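Local coordinates for protein mandelate racemase / muconate lactonizing enzyme (Burkholderia pseudomallei, PDB 2POD) that is of unknown function but belongs to the enolase superfamily, binds a metal ion in its barrel domain and probably acts as a lyase, at residues Thr242-Asp247 and Ala289-Leu294; Asp282-Asn287 and Glu313-Pro318; Ile296-Gly301 and Ala320-Thr325; Thr331-Leu336 and Leu344-Val349. All blocks are in the same frame, centred on the assembly; numbering follows the deposited sequence.

Contact 1 (Thr242-Asp247 and Ala289-Leu294). With NA (sodium ion), chain D.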
loop_
_atom_site.group_PDB
_atom_site.type_symbol
_atom_site.label_atom_id
_atom_site.label_comp_id
_atom_site.label_asym_id
_atom_site.label_seq_id
_atom_site.Cartn_x
_atom_site.Cartn_y
_atom_site.Cartn_z
ATOM N N THR B 242 16.679 -0.928 -27.125
ATOM C CA THR B 242 15.553 -0.348 -27.853
ATOM C C THR B 242 15.020 0.923 -27.175
ATOM O O THR B 242 15.154 1.103 -25.957
ATOM C CB THR B 242 14.415 -1.373 -28.027
ATOM O OG1 THR B 242 14.064 -1.924 -26.750
ATOM C CG2 THR B 242 14.853 -2.499 -28.950
ATOM N N PHE B 243 14.431 1.805 -27.971
ATOM C CA PHE B 243 14.014 3.110 -27.482
ATOM C C PHE B 243 12.718 3.061 -26.658
ATOM O O PHE B 243 12.605 3.756 -25.651
ATOM C CB PHE B 243 13.889 4.095 -28.644
ATOM C CG PHE B 243 13.726 5.521 -28.221
ATOM C CD1 PHE B 243 14.813 6.242 -27.744
ATOM C CD2 PHE B 243 12.485 6.147 -28.295
ATOM C CE1 PHE B 243 14.671 7.558 -27.345
ATOM C CE2 PHE B 243 12.326 7.474 -27.900
ATOM C CZ PHE B 243 13.417 8.181 -27.427
ATOM N N TRP B 244 11.755 2.254 -27.103
ATOM C CA TRP B 244 10.525 2.009 -26.358
ATOM C C TRP B 244 9.820 0.715 -26.740
ATOM O O TRP B 244 9.952 0.245 -27.862
ATOM C CB TRP B 244 9.578 3.225 -26.375
ATOM C CG TRP B 244 8.646 3.438 -27.572
ATOM C CD1 TRP B 244 7.891 2.501 -28.230
ATOM C CD2 TRP B 244 8.321 4.699 -28.177
ATOM N NE1 TRP B 244 7.151 3.092 -29.215
ATOM C CE2 TRP B 244 7.392 4.441 -29.207
ATOM C CE3 TRP B 244 8.743 6.022 -27.959
ATOM C CZ2 TRP B 244 6.867 5.456 -30.017
ATOM C CZ3 TRP B 244 8.222 7.033 -28.765
ATOM C CH2 TRP B 244 7.295 6.742 -29.784
ATOM N N HIS B 245 9.078 0.148 -25.794
ATOM C CA HIS B 245 8.214 -0.993 -26.057
ATOM C C HIS B 245 6.742 -0.587 -26.014
ATOM O O HIS B 245 6.216 -0.214 -24.960
ATOM C CB HIS B 245 8.485 -2.122 -25.052
ATOM C CG HIS B 245 9.865 -2.699 -25.144
ATOM N ND1 HIS B 245 10.458 -3.372 -24.098
ATOM C CD2 HIS B 245 10.769 -2.700 -26.153
ATOM C CE1 HIS B 245 11.667 -3.763 -24.460
ATOM N NE2 HIS B 245 11.882 -3.361 -25.700
ATOM N N GLU B 246 6.081 -0.687 -27.162
ATOM C CA GLU B 246 4.761 -0.116 -27.351
ATOM C C GLU B 246 3.678 -1.187 -27.311
ATOM O O GLU B 246 3.804 -2.226 -27.959
ATOM C CB GLU B 246 4.704 0.636 -28.677
ATOM C CG GLU B 246 3.428 1.412 -28.912
ATOM C CD GLU B 246 3.443 2.139 -30.234
ATOM O OE1 GLU B 246 4.456 2.803 -30.540
ATOM O OE2 GLU B 246 2.439 2.044 -30.970
ATOM N N ASP B 247 2.618 -0.905 -26.552
ATOM C CA ASP B 247 1.521 -1.837 -26.292
ATOM C C ASP B 247 1.936 -3.303 -26.149
ATOM O O ASP B 247 1.486 -4.146 -26.927
ATOM C CB ASP B 247 0.424 -1.671 -27.351
ATOM C CG ASP B 247 -0.239 -0.306 -27.292
ATOM O OD1 ASP B 247 -0.666 0.204 -28.349
ATOM O OD2 ASP B 247 -0.317 0.265 -26.184
ATOM N N ALA B 289 4.182 3.449 -17.238
ATOM C CA ALA B 289 4.441 4.033 -18.550
ATOM C C ALA B 289 5.638 4.965 -18.507
ATOM O O ALA B 289 5.846 5.686 -17.523
ATOM C CB ALA B 289 3.227 4.756 -19.063
ATOM N N GLY B 290 6.427 4.939 -19.578
ATOM C CA GLY B 290 7.489 5.913 -19.789
ATOM C C GLY B 290 7.115 6.959 -20.823
ATOM O O GLY B 290 7.469 8.125 -20.690
ATOM N N ILE B 291 6.407 6.542 -21.867
ATOM C CA ILE B 291 5.946 7.467 -22.893
ATOM C C ILE B 291 4.441 7.354 -23.002
ATOM O O ILE B 291 3.902 6.263 -23.168
ATOM C CB ILE B 291 6.630 7.233 -24.282
ATOM C CG1 ILE B 291 8.143 7.467 -24.189
ATOM C CG2 ILE B 291 6.073 8.203 -25.345
ATOM C CD1 ILE B 291 8.949 6.211 -24.144
ATOM N N VAL B 292 3.766 8.490 -22.878
ATOM C CA VAL B 292 2.323 8.539 -23.044
ATOM C C VAL B 292 1.992 8.685 -24.523
ATOM O O VAL B 292 2.241 9.723 -25.129
ATOM C CB VAL B 292 1.689 9.649 -22.173
ATOM C CG1 VAL B 292 0.222 9.862 -22.535
ATOM C CG2 VAL B 292 1.816 9.267 -20.696
HETATM N N MSE B 293 1.465 7.618 -25.109
HETATM C CA MSE B 293 1.031 7.657 -26.496
HETATM C C MSE B 293 -0.460 7.833 -26.603
HETATM O O MSE B 293 -1.202 7.482 -25.693
HETATM C CB MSE B 293 1.464 6.416 -27.258
HETATM C CG MSE B 293 2.067 6.763 -28.602
HETATM SE SE MSE B 293 1.961 5.447 -30.006
HETATM C CE MSE B 293 0.757 4.184 -29.144
ATOM N N LEU B 294 -0.888 8.350 -27.746
ATOM C CA LEU B 294 -2.099 9.137 -27.848
ATOM C C LEU B 294 -2.457 9.157 -29.320
ATOM O O LEU B 294 -1.634 9.533 -30.140
ATOM C CB LEU B 294 -1.786 10.572 -27.391
ATOM C CG LEU B 294 -2.869 11.501 -26.852
ATOM C CD1 LEU B 294 -3.872 10.710 -26.061
ATOM C CD2 LEU B 294 -2.231 12.543 -25.969
HETATM NA NA NA D . 0.813 1.774 -33.047
#

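Contact 2 (Asp282-Asn287 and Glu313-Pro318)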
loop_
_atom_site.group_PDB
_atom_site.type_symbol
_atom_site.label_atom_id
_atom_site.label_comp_id
_atom_site.label_asym_id
_atom_site.label_seq_id
_atom_site.Cartn_x
_atom_site.Cartn_y
_atom_site.Cartn_z
ATOM N N ASP B 282 -5.797 6.405 -15.320
ATOM C CA ASP B 282 -5.672 4.995 -14.965
ATOM C C ASP B 282 -4.287 4.472 -15.303
ATOM O O ASP B 282 -3.699 3.744 -14.508
ATOM C CB ASP B 282 -6.746 4.151 -15.665
ATOM C CG ASP B 282 -8.137 4.319 -15.043
ATOM O OD1 ASP B 282 -8.261 5.067 -14.049
ATOM O OD2 ASP B 282 -9.113 3.710 -15.555
ATOM N N LEU B 283 -3.780 4.865 -16.472
ATOM C CA LEU B 283 -2.419 4.549 -16.905
ATOM C C LEU B 283 -1.345 5.213 -16.041
ATOM O O LEU B 283 -0.346 4.580 -15.689
ATOM C CB LEU B 283 -2.226 4.905 -18.394
ATOM C CG LEU B 283 -0.816 4.799 -18.993
ATOM C CD1 LEU B 283 -0.377 3.346 -19.032
ATOM C CD2 LEU B 283 -0.724 5.433 -20.383
ATOM N N LEU B 284 -1.556 6.481 -15.692
ATOM C CA LEU B 284 -0.564 7.234 -14.929
ATOM C C LEU B 284 -0.440 6.739 -13.488
ATOM O O LEU B 284 0.653 6.756 -12.914
ATOM C CB LEU B 284 -0.830 8.742 -15.003
ATOM C CG LEU B 284 -0.483 9.411 -16.343
ATOM C CD1 LEU B 284 -0.972 10.842 -16.393
ATOM C CD2 LEU B 284 0.998 9.356 -16.645
ATOM N N GLU B 285 -1.555 6.254 -12.943
ATOM C CA GLU B 285 -1.602 5.603 -11.642
ATOM C C GLU B 285 -0.800 4.301 -11.498
ATOM O O GLU B 285 -0.394 3.958 -10.384
ATOM C CB GLU B 285 -3.056 5.385 -11.205
ATOM C CG GLU B 285 -3.705 6.645 -10.619
ATOM C CD GLU B 285 -5.205 6.527 -10.407
ATOM O OE1 GLU B 285 -5.796 5.471 -10.736
ATOM O OE2 GLU B 285 -5.795 7.506 -9.903
ATOM N N THR B 286 -0.573 3.582 -12.600
ATOM C CA THR B 286 0.222 2.339 -12.567
ATOM C C THR B 286 1.706 2.548 -12.223
ATOM O O THR B 286 2.355 1.631 -11.712
ATOM C CB THR B 286 0.131 1.531 -13.881
ATOM O OG1 THR B 286 0.809 2.228 -14.943
ATOM C CG2 THR B 286 -1.320 1.280 -14.260
ATOM N N ASN B 287 2.209 3.758 -12.484
ATOM C CA ASN B 287 3.642 4.084 -12.495
ATOM C C ASN B 287 4.498 3.198 -13.403
ATOM O O ASN B 287 5.634 2.861 -13.079
ATOM C CB ASN B 287 4.218 4.187 -11.074
ATOM C CG ASN B 287 3.532 5.263 -10.241
ATOM O OD1 ASN B 287 3.643 6.458 -10.531
ATOM N ND2 ASN B 287 2.816 4.841 -9.200
ATOM N N GLU B 313 2.828 15.605 -18.431
ATOM C CA GLU B 313 3.957 16.473 -18.074
ATOM C C GLU B 313 4.159 16.529 -16.561
ATOM O O GLU B 313 5.298 16.500 -16.086
ATOM C CB GLU B 313 3.766 17.887 -18.644
ATOM C CG GLU B 313 5.047 18.739 -18.722
ATOM C CD GLU B 313 4.793 20.177 -19.201
ATOM O OE1 GLU B 313 3.709 20.442 -19.765
ATOM O OE2 GLU B 313 5.679 21.045 -19.016
ATOM N N ALA B 314 3.054 16.570 -15.811
ATOM C CA ALA B 314 3.099 16.483 -14.342
ATOM C C ALA B 314 3.681 15.176 -13.779
ATOM O O ALA B 314 4.106 15.132 -12.623
ATOM C CB ALA B 314 1.735 16.779 -13.738
ATOM N N TRP B 315 3.704 14.120 -14.591
ATOM C CA TRP B 315 4.326 12.856 -14.204
ATOM C C TRP B 315 5.707 12.689 -14.863
ATOM O O TRP B 315 6.290 11.594 -14.839
ATOM C CB TRP B 315 3.420 11.683 -14.572
ATOM C CG TRP B 315 2.417 11.282 -13.506
ATOM C CD1 TRP B 315 2.479 10.183 -12.691
ATOM C CD2 TRP B 315 1.202 11.960 -13.168
ATOM N NE1 TRP B 315 1.381 10.143 -11.862
ATOM C CE2 TRP B 315 0.578 11.217 -12.140
ATOM C CE3 TRP B 315 0.578 13.125 -13.635
ATOM C CZ2 TRP B 315 -0.636 11.605 -11.567
ATOM C CZ3 TRP B 315 -0.632 13.505 -13.074
ATOM C CH2 TRP B 315 -1.221 12.751 -12.040
ATOM N N HIS B 316 6.203 13.786 -15.448
ATOM C CA HIS B 316 7.529 13.877 -16.085
ATOM C C HIS B 316 7.634 12.989 -17.312
ATOM O O HIS B 316 8.710 12.477 -17.631
ATOM C CB HIS B 316 8.683 13.590 -15.105
ATOM C CG HIS B 316 8.657 14.428 -13.867
ATOM N ND1 HIS B 316 8.272 13.928 -12.642
ATOM C CD2 HIS B 316 8.977 15.728 -13.660
ATOM C CE1 HIS B 316 8.353 14.881 -11.733
ATOM N NE2 HIS B 316 8.775 15.985 -12.326
ATOM N N LEU B 317 6.505 12.808 -17.994
ATOM C CA LEU B 317 6.445 11.914 -19.140
ATOM C C LEU B 317 6.254 12.686 -20.441
ATOM O O LEU B 317 5.532 13.686 -20.466
ATOM C CB LEU B 317 5.362 10.840 -18.955
ATOM C CG LEU B 317 5.476 9.950 -17.719
ATOM C CD1 LEU B 317 4.479 8.824 -17.796
ATOM C CD2 LEU B 317 6.889 9.410 -17.498
ATOM N N PRO B 318 6.928 12.241 -21.521
ATOM C CA PRO B 318 6.656 12.782 -22.840
ATOM C C PRO B 318 5.458 12.161 -23.530
ATOM O O PRO B 318 5.210 10.958 -23.386
ATOM C CB PRO B 318 7.937 12.491 -23.621
ATOM C CG PRO B 318 8.579 11.340 -22.932
ATOM C CD PRO B 318 8.007 11.234 -21.545
HETATM O O HOH W 1 1.575 8.501 -9.420
#

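Contact 3 (Ile296-Gly301 and Ala320-Thr325)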
loop_
_atom_site.group_PDB
_atom_site.type_symbol
_atom_site.label_atom_id
_atom_site.label_comp_id
_atom_site.label_asym_id
_atom_site.label_seq_id
_atom_site.Cartn_x
_atom_site.Cartn_y
_atom_site.Cartn_z
ATOM N N ILE B 296 -5.272 11.181 -31.473
ATOM C CA ILE B 296 -6.335 12.192 -31.354
ATOM C C ILE B 296 -7.688 11.828 -31.977
ATOM O O ILE B 296 -8.716 12.371 -31.586
ATOM C CB ILE B 296 -5.883 13.659 -31.697
ATOM C CG1 ILE B 296 -6.172 14.049 -33.150
ATOM C CG2 ILE B 296 -4.462 13.965 -31.205
ATOM C CD1 ILE B 296 -5.175 13.576 -34.156
ATOM N N SER B 297 -7.695 10.885 -32.914
ATOM C CA SER B 297 -8.947 10.390 -33.468
ATOM C C SER B 297 -9.570 9.223 -32.695
ATOM O O SER B 297 -10.695 8.818 -32.994
ATOM C CB SER B 297 -8.769 10.002 -34.926
ATOM O OG SER B 297 -7.999 8.817 -35.039
ATOM N N TRP B 298 -8.843 8.681 -31.718
ATOM C CA TRP B 298 -9.342 7.554 -30.927
ATOM C C TRP B 298 -9.548 7.904 -29.461
ATOM O O TRP B 298 -10.194 7.145 -28.744
ATOM C CB TRP B 298 -8.429 6.312 -31.037
ATOM C CG TRP B 298 -8.220 5.787 -32.434
ATOM C CD1 TRP B 298 -9.025 5.989 -33.522
ATOM C CD2 TRP B 298 -7.134 4.970 -32.889
ATOM N NE1 TRP B 298 -8.501 5.358 -34.625
ATOM C CE2 TRP B 298 -7.343 4.723 -34.265
ATOM C CE3 TRP B 298 -6.002 4.424 -32.271
ATOM C CZ2 TRP B 298 -6.464 3.957 -35.032
ATOM C CZ3 TRP B 298 -5.122 3.660 -33.038
ATOM C CH2 TRP B 298 -5.360 3.436 -34.404
ATOM N N CYS B 299 -8.997 9.042 -29.020
ATOM C CA CYS B 299 -8.867 9.335 -27.590
ATOM C C CYS B 299 -9.844 10.374 -27.039
ATOM O O CYS B 299 -9.884 10.599 -25.837
ATOM C CB CYS B 299 -7.436 9.739 -27.243
ATOM S SG CYS B 299 -7.008 11.446 -27.687
ATOM N N GLY B 300 -10.625 11.006 -27.909
ATOM C CA GLY B 300 -11.576 12.032 -27.480
ATOM C C GLY B 300 -11.312 13.391 -28.100
ATOM O O GLY B 300 -11.865 14.398 -27.660
ATOM N N GLY B 301 -10.472 13.424 -29.129
ATOM C CA GLY B 301 -10.309 14.629 -29.929
ATOM C C GLY B 301 -9.115 15.413 -29.446
ATOM O O GLY B 301 -8.399 14.964 -28.549
ATOM N N ALA B 320 3.923 11.191 -27.251
ATOM C CA ALA B 320 4.157 10.959 -28.670
ATOM C C ALA B 320 2.828 10.671 -29.374
ATOM O O ALA B 320 2.290 9.571 -29.248
ATOM C CB ALA B 320 5.131 9.796 -28.866
ATOM N N PRO B 321 2.280 11.664 -30.101
ATOM C CA PRO B 321 1.034 11.461 -30.847
ATOM C C PRO B 321 1.128 10.465 -32.010
ATOM O O PRO B 321 2.109 10.464 -32.762
ATOM C CB PRO B 321 0.685 12.862 -31.344
ATOM C CG PRO B 321 1.489 13.782 -30.472
ATOM C CD PRO B 321 2.757 13.049 -30.219
ATOM N N HIS B 322 0.097 9.631 -32.121
ATOM C CA HIS B 322 -0.016 8.568 -33.111
ATOM C C HIS B 322 -0.535 9.133 -34.427
ATOM O O HIS B 322 -1.513 9.888 -34.440
ATOM C CB HIS B 322 -1.013 7.514 -32.601
ATOM C CG HIS B 322 -1.094 6.281 -33.446
ATOM N ND1 HIS B 322 -2.287 5.778 -33.919
ATOM C CD2 HIS B 322 -0.133 5.438 -33.888
ATOM C CE1 HIS B 322 -2.056 4.679 -34.615
ATOM N NE2 HIS B 322 -0.756 4.451 -34.612
ATOM N N ASP B 323 0.117 8.766 -35.529
ATOM C CA ASP B 323 -0.537 8.777 -36.837
ATOM C C ASP B 323 -0.685 7.367 -37.399
ATOM O O ASP B 323 -1.597 6.641 -36.996
ATOM C CB ASP B 323 0.178 9.704 -37.832
ATOM C CG ASP B 323 -0.427 9.637 -39.239
ATOM O OD1 ASP B 323 -1.674 9.746 -39.381
ATOM O OD2 ASP B 323 0.355 9.441 -40.196
ATOM N N CYS B 324 0.209 6.997 -38.324
ATOM C CA CYS B 324 0.017 5.880 -39.268
ATOM C C CYS B 324 -1.375 5.746 -39.917
ATOM O O CYS B 324 -1.780 4.649 -40.304
ATOM C CB CYS B 324 0.458 4.559 -38.622
ATOM S SG CYS B 324 0.910 3.228 -39.767
ATOM N N THR B 325 -2.118 6.846 -40.024
ATOM C CA THR B 325 -3.505 6.790 -40.495
ATOM C C THR B 325 -3.762 7.813 -41.599
ATOM O O THR B 325 -2.985 7.893 -42.544
ATOM C CB THR B 325 -4.540 6.899 -39.346
ATOM O OG1 THR B 325 -4.320 8.104 -38.606
ATOM C CG2 THR B 325 -4.439 5.701 -38.406
HETATM O O HOH W 2 -2.818 11.563 -32.768
HETATM O O HOH W 3 -6.144 7.789 -36.398
#

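Contact 4 (Thr331-Leu336 and Leu344-Val349)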
loop_
_atom_site.group_PDB
_atom_site.type_symbol
_atom_site.label_atom_id
_atom_site.label_comp_id
_atom_site.label_asym_id
_atom_site.label_seq_id
_atom_site.Cartn_x
_atom_site.Cartn_y
_atom_site.Cartn_z
ATOM N N THR B 331 -1.909 15.888 -39.438
ATOM C CA THR B 331 -1.776 17.336 -39.442
ATOM C C THR B 331 -2.148 17.894 -38.078
ATOM O O THR B 331 -1.411 18.710 -37.518
ATOM C CB THR B 331 -2.676 17.943 -40.527
ATOM O OG1 THR B 331 -2.389 17.301 -41.771
ATOM C CG2 THR B 331 -2.456 19.428 -40.663
ATOM N N ALA B 332 -3.289 17.436 -37.561
ATOM C CA ALA B 332 -3.785 17.793 -36.234
ATOM C C ALA B 332 -2.854 17.355 -35.099
ATOM O O ALA B 332 -2.685 18.082 -34.120
ATOM C CB ALA B 332 -5.191 17.228 -36.027
ATOM N N SER B 333 -2.243 16.179 -35.244
ATOM C CA SER B 333 -1.265 15.687 -34.276
ATOM C C SER B 333 -0.024 16.554 -34.272
ATOM O O SER B 333 0.580 16.767 -33.216
ATOM C CB SER B 333 -0.854 14.241 -34.571
ATOM O OG SER B 333 -1.974 13.402 -34.759
ATOM N N THR B 334 0.362 17.031 -35.453
ATOM C CA THR B 334 1.563 17.857 -35.607
ATOM C C THR B 334 1.355 19.225 -34.962
ATOM O O THR B 334 2.252 19.738 -34.296
ATOM C CB THR B 334 1.991 17.981 -37.089
ATOM O OG1 THR B 334 2.272 16.675 -37.614
ATOM C CG2 THR B 334 3.236 18.838 -37.233
ATOM N N HIS B 335 0.156 19.779 -35.129
ATOM C CA HIS B 335 -0.318 20.889 -34.311
ATOM C C HIS B 335 -0.144 20.646 -32.802
ATOM O O HIS B 335 0.411 21.498 -32.106
ATOM C CB HIS B 335 -1.772 21.231 -34.648
ATOM C CG HIS B 335 -1.933 22.047 -35.898
ATOM N ND1 HIS B 335 -1.760 23.415 -35.924
ATOM C CD2 HIS B 335 -2.276 21.690 -37.159
ATOM C CE1 HIS B 335 -1.980 23.863 -37.147
ATOM N NE2 HIS B 335 -2.285 22.836 -37.918
ATOM N N LEU B 336 -0.585 19.483 -32.313
ATOM C CA LEU B 336 -0.411 19.111 -30.897
ATOM C C LEU B 336 1.063 18.978 -30.510
ATOM O O LEU B 336 1.487 19.459 -29.457
ATOM C CB LEU B 336 -1.196 17.824 -30.548
ATOM C CG LEU B 336 -0.956 17.168 -29.172
ATOM C CD1 LEU B 336 -1.554 18.011 -28.051
ATOM C CD2 LEU B 336 -1.476 15.729 -29.103
ATOM N N LEU B 344 7.510 14.594 -27.760
ATOM C CA LEU B 344 8.804 13.915 -27.929
ATOM C C LEU B 344 9.111 13.760 -29.415
ATOM O O LEU B 344 10.119 14.273 -29.920
ATOM C CB LEU B 344 8.758 12.524 -27.284
ATOM C CG LEU B 344 9.958 11.758 -26.693
ATOM C CD1 LEU B 344 9.709 10.257 -26.828
ATOM C CD2 LEU B 344 11.341 12.132 -27.225
ATOM N N VAL B 345 8.232 13.025 -30.092
ATOM C CA VAL B 345 8.325 12.785 -31.523
ATOM C C VAL B 345 6.926 12.842 -32.100
ATOM O O VAL B 345 5.944 12.724 -31.373
ATOM C CB VAL B 345 8.956 11.406 -31.860
ATOM C CG1 VAL B 345 10.468 11.514 -31.957
ATOM C CG2 VAL B 345 8.548 10.340 -30.846
ATOM N N GLN B 346 6.845 13.039 -33.409
ATOM C CA GLN B 346 5.605 12.863 -34.139
ATOM C C GLN B 346 5.753 11.720 -35.126
ATOM O O GLN B 346 6.565 11.800 -36.052
ATOM C CB GLN B 346 5.241 14.155 -34.871
ATOM C CG GLN B 346 4.009 14.043 -35.744
ATOM C CD GLN B 346 2.803 13.587 -34.969
ATOM O OE1 GLN B 346 2.232 12.536 -35.249
ATOM N NE2 GLN B 346 2.411 14.370 -33.976
ATOM N N GLU B 347 4.972 10.662 -34.918
ATOM C CA GLU B 347 4.827 9.565 -35.886
ATOM C C GLU B 347 4.469 10.078 -37.279
ATOM O O GLU B 347 3.572 10.906 -37.429
ATOM C CB GLU B 347 3.762 8.576 -35.399
ATOM C CG GLU B 347 3.576 7.332 -36.265
ATOM C CD GLU B 347 2.926 6.174 -35.514
ATOM O OE1 GLU B 347 2.713 6.293 -34.289
ATOM O OE2 GLU B 347 2.643 5.132 -36.146
ATOM N N SER B 348 5.198 9.596 -38.280
ATOM C CA SER B 348 4.797 9.736 -39.674
ATOM C C SER B 348 5.209 8.500 -40.470
ATOM O O SER B 348 6.103 7.750 -40.059
ATOM C CB SER B 348 5.418 10.995 -40.283
ATOM O OG SER B 348 6.816 10.834 -40.487
ATOM N N VAL B 349 4.539 8.286 -41.602
ATOM C CA VAL B 349 4.834 7.164 -42.496
ATOM C C VAL B 349 5.136 7.707 -43.896
ATOM O O VAL B 349 4.267 8.300 -44.529
ATOM C CB VAL B 349 3.644 6.168 -42.562
ATOM C CG1 VAL B 349 4.011 4.932 -43.370
ATOM C CG2 VAL B 349 3.220 5.752 -41.174
#

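Contact 1 (Thr242-Asp247 and Ala289-Leu294)
In the floor of the metal site, Glu-246 from segment 242-247 lies against Met-293, a selenomethionine, from segment 289-294. The glutamate chain is extended beyond CG and crosses the selenomethionine at about a right angle. Its OE2 binds the sodium ion, which Glu-220 and Glu-272 also hold. Met-293 bends at its last torsion and sets CE 3.3 Å from Glu-246 OE2 and 3.5 Å from Glu-246 CD, while SE lies 3.6 Å from that same CD. The methyl and selenium thus give the carboxylate an apolar neighbour close to the metal. This is the enolase-superfamily (beta/alpha) barrel, with metal ligands at the C-terminal ends of successive parallel strands. Strands 244-246 and 289-294 both pair with strand 268-270, so their side chains meet past it. The second oxygen, OE1, accepts from Trp-244 NE1 at 3.0 Å through its anti lone pair, the N-H bent to 138°, and also forms a salt bridge with Lys-176. These two partners fix the rotation of the carboxylate. Further down, Ile-291 CD1 rests 3.8 Å from both Trp-244 CB and Trp-244 CE3, a branched aliphatic chain meeting the indole obliquely where it joins CB.

Contact 2 (Asp282-Asn287 and Glu313-Pro318)
Leu-284 and Trp-315 bury most of this contact, with Leu-317 completing it. Leu-284 lies along one face of the indole of Trp-315. Its CB makes a CH-pi contact with the five-membered ring, 4.0 Å from the centroid and 9° off the ring normal. With CG beside the backbone N and anti to the carbonyl carbon (chi1 -74°), both methyls extend over the indole: Leu-284 CD1 lies 3.9 Å from Trp-315 CE3, and CD2 the same distance from Trp-315 CG. Leu-284 CD2 also meets Leu-317 CD1 at 3.7 Å, the two leucines running antiparallel where they pass. Leucine suits this place because two splayed methyls can cover a broad flat ring and still touch a neighbour.

The indole N-H needs a polar partner. Trp-315 NE1 donates to a water at 2.9 Å, and that water donates to Asn-287 OD1 at 3.1 Å, linking the ring to the residue that leaves the first helix with positive phi, a conformation asparagine tolerates well. Next in the chain, His-316 is the C-prime residue of a Schellman motif ending helix 301-314. Arg-281 of a neighbouring subunit makes a cation-pi contact with the Trp-315 ring. The packing joins the C-terminal ends of helices 276-285 and 301-314, consecutive members of the outer helical layer of a (beta/alpha) barrel, with Val-292 of the intervening strand beneath both leucines.

Contact 3 (Ile296-Gly301 and Ala320-Thr325)
Trp-298 reaches from segment 296-301 to His-322 and Thr-325 of segment 320-325. Its CB points toward that segment, and CG sits beside the backbone N, anti to the carbonyl carbon (chi1 -58°), which directs the indole at the histidine. On the pyrrole side NE1 donates to the backbone O of Phe-37, tying the ring down. Along the benzo rim, Trp-298 CZ3 lies 3.6 Å from His-322 CE1 and His-322 ND1, Trp-298 CH2 approaches His-322 CE1 to 3.5 Å, and Trp-298 CZ2 comes 4.3 Å from Thr-325 CG2. The rings are inclined at 46°, with centroids 5.1 Å apart, and CH2 arrives at the imidazole edge. His-322 stands at the end of the seventh barrel strand, its ND1 hydrogen-bonded to Asp-295 beyond the sixth; this pairing resembles the His-Asp dyad of mandelate racemase. The nearest side-chain atom of His-322 is about 3 Å from the bound sodium ion, so the indole packs against the wall of the active-site end of the barrel. A water over one indole face lies 2.9 Å from Thr-325 OG1. A second water accepts from Ile-296 N and donates to His-322 O at 2.7 Å. Thr-325 is held in place by an Asx turn, its backbone N donating to Asp-323 OD1 from above the carboxylate plane.

Contact 4 (Thr331-Leu336 and Leu344-Val349)
A small, buried helix-on-strand packing, this contact sets the side chain of Gln-346, on strand 346-348, against Ser-333 and Thr-334 of helix 327-339. The helix belongs to the outer layer of the (beta/alpha) barrel, and the strand that follows it closes the cylinder by pairing in parallel with strand 117-122. Across the contact Gln-346 CG lies 3.7 Å from Thr-334 OG1, and the two side chains cross at about a right angle. Gln-346 leaves the strand with CG anti to the backbone N (chi1 176°) and then bends at chi2 (57°), which turns its amide group toward Ser-333: Gln-346 CD comes 3.7 Å from Ser-333 CB and 4.1 Å from Thr-334 OG1. The Gln-346 side chain also touches Pro-321 and Ile-372.

Both hydroxyls are turned back on their own helix. Ser-333 OG is hydrogen-bonded to Val-329 O and Thr-334 OG1 to Leu-330 O, one turn earlier, a bond that chi1 near -60° brings within range; Ser-333 O in turn accepts from Ser-337 OG. On the next residue of the strand, Glu-347 sends its carboxylate away from the helix to Thr-122 OG1. Short residues thus allow a close approach, and because helix carbonyls already satisfy both hydroxyls, the contacts of Ser-333 CB and Thr-334 OG1 with Gln-346 are ones of packing.

All four contacts lie in the barrel domain, within one continuous run of strands and helices. Contacts 1 and 2 are interleaved along the chain, as are contacts 2 and 3, whereas contact 4 follows contact 3. Strand 289-294 serves contact 1 and adjoins strand 319-321 of contact 3 in the sheet, with Leu-294 O and His-322 N 2.6 Å apart, probably hydrogen-bonded. Contacts 3 and 4 are nearest, their centres about 9 Å apart; contacts 2 and 4 are farthest, about 20 Å. Contacts 1 and 3 lie by the metal at the C-terminal mouth of the barrel, contact 2 in the outer helical layer at subunit interfaces, and contact 4 at the strand that completes the cylinder.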